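Local structure of beta-glycosidase (6T2R) at residues S137-G142 and T165-I170. The protein is a glycoside hydrolase family 16 enzyme that acts as an endo-acting O-glycanase to initiate mucin breakdown by a gut bacterium. Residues are numbered along the deposited sequence; the frame is centred on the assembly and turned at random.
Sequences SWPMGG and TYTLGI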
# COMPACT_ATOMS: atom_id res chain seq x y z
N SER A 137 12.04 2.23 13.36
CA SER A 137 12.03 3.63 12.86
C SER A 137 11.77 3.62 11.34
O SER A 137 11.78 2.55 10.74
CB SER A 137 13.35 4.29 13.16
OG SER A 137 14.43 3.58 12.54
N TRP A 138 11.52 4.80 10.75
CA TRP A 138 11.52 5.00 9.29
C TRP A 138 12.75 5.82 8.97
O TRP A 138 12.99 6.84 9.58
CB TRP A 138 10.20 5.67 8.83
CG TRP A 138 10.09 5.70 7.35
CD1 TRP A 138 9.46 4.79 6.55
CD2 TRP A 138 10.77 6.61 6.46
NE1 TRP A 138 9.65 5.10 5.22
CE2 TRP A 138 10.43 6.23 5.14
CE3 TRP A 138 11.59 7.73 6.65
CZ2 TRP A 138 10.91 6.91 4.02
CZ3 TRP A 138 12.03 8.42 5.54
CH2 TRP A 138 11.68 8.02 4.25
N PRO A 139 13.60 5.44 8.00
CA PRO A 139 13.34 4.33 7.10
C PRO A 139 14.06 3.03 7.46
O PRO A 139 13.97 2.10 6.70
CB PRO A 139 13.93 4.92 5.81
CG PRO A 139 15.17 5.64 6.28
CD PRO A 139 14.83 6.17 7.64
N MET A 140 14.76 2.99 8.58
CA MET A 140 15.61 1.82 8.95
C MET A 140 14.73 0.55 9.02
O MET A 140 15.20 -0.56 8.65
CB MET A 140 16.38 2.09 10.25
CG MET A 140 17.16 0.87 10.78
SD MET A 140 18.75 0.81 9.96
CE MET A 140 19.59 2.09 10.89
N GLY A 141 13.47 0.68 9.40
CA GLY A 141 12.57 -0.49 9.54
C GLY A 141 12.09 -0.95 8.20
O GLY A 141 11.53 -2.09 8.10
N GLY A 142 12.23 -0.09 7.20
CA GLY A 142 11.83 -0.42 5.82
C GLY A 142 10.43 0.08 5.48
O GLY A 142 9.61 0.33 6.39
N THR A 165 18.63 2.59 0.99
CA THR A 165 18.18 3.32 -0.20
C THR A 165 18.13 4.81 0.11
O THR A 165 18.48 5.59 -0.77
CB THR A 165 16.81 2.87 -0.69
OG1 THR A 165 15.83 3.26 0.28
CG2 THR A 165 16.78 1.39 -1.00
N TYR A 166 17.62 5.18 1.27
CA TYR A 166 17.29 6.58 1.61
C TYR A 166 18.44 7.22 2.42
O TYR A 166 19.04 8.17 1.95
CB TYR A 166 15.95 6.65 2.36
CG TYR A 166 15.50 8.05 2.66
CD1 TYR A 166 14.78 8.81 1.74
CD2 TYR A 166 15.77 8.63 3.90
CE1 TYR A 166 14.36 10.09 2.04
CE2 TYR A 166 15.36 9.91 4.21
CZ TYR A 166 14.66 10.65 3.27
OH TYR A 166 14.24 11.89 3.62
N THR A 167 18.73 6.76 3.62
CA THR A 167 19.78 7.40 4.45
C THR A 167 21.18 7.29 3.79
O THR A 167 21.88 8.32 3.74
CB THR A 167 19.75 6.88 5.89
OG1 THR A 167 18.40 6.92 6.35
CG2 THR A 167 20.62 7.72 6.80
N LEU A 168 21.59 6.13 3.28
CA LEU A 168 22.92 5.99 2.63
C LEU A 168 22.88 6.39 1.15
O LEU A 168 23.96 6.54 0.57
CB LEU A 168 23.39 4.56 2.76
CG LEU A 168 23.46 4.05 4.20
CD1 LEU A 168 24.03 2.63 4.24
CD2 LEU A 168 24.31 5.00 5.05
N GLY A 169 21.69 6.53 0.56
CA GLY A 169 21.56 7.04 -0.82
C GLY A 169 21.79 5.96 -1.88
O GLY A 169 21.85 6.30 -3.03
N ILE A 170 21.83 4.68 -1.53
CA ILE A 170 22.13 3.64 -2.53
C ILE A 170 20.82 3.09 -3.12
O ILE A 170 20.35 2.02 -2.67
CB ILE A 170 23.05 2.59 -1.88
CG1 ILE A 170 24.26 3.24 -1.21
CG2 ILE A 170 23.50 1.61 -2.93
CD1 ILE A 170 24.87 2.44 -0.07
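Thr-167 OG1 meets the ring of Pro-139 at two carbons, CG at 3.5 Å and CD at 3.9 Å; with carbon on one side, this is van der Waals contact. The hydroxyl is brought there by a first torsion that sets OG1 anti to the carbonyl carbon (chi1 -48°). Beside it, Pro-139 CG also approaches Tyr-166 CD2 at 3.9 Å. The main ring contact is T-shaped (edge-to-face): the six-membered ring of Trp-138 turns its edge to one face of Tyr-166, with centroids 5.0 Å apart and planes at 60°. Trp-138 CH2 stands over the centre of the tyrosine ring, 3.9 Å above its plane, while CZ3 lies 3.9 Å from Tyr-166 CE2. A cis peptide joins Trp-138 to Pro-139, and Pro-139 CB covers one indole face, 3.6 Å above its centre. The indole is further oriented by a hydrogen bond from NE1 to Glu-143 OE2, at the start of strand 143-145, where GH16 enzymes carry their acidic signature motif. The contact thus joins the loop before that strand to helix 163-167 at the surface. With no hydrogen bond across it, the direct contact probably rests on dispersion and apolar burial, with some edge-to-face ring electrostatics.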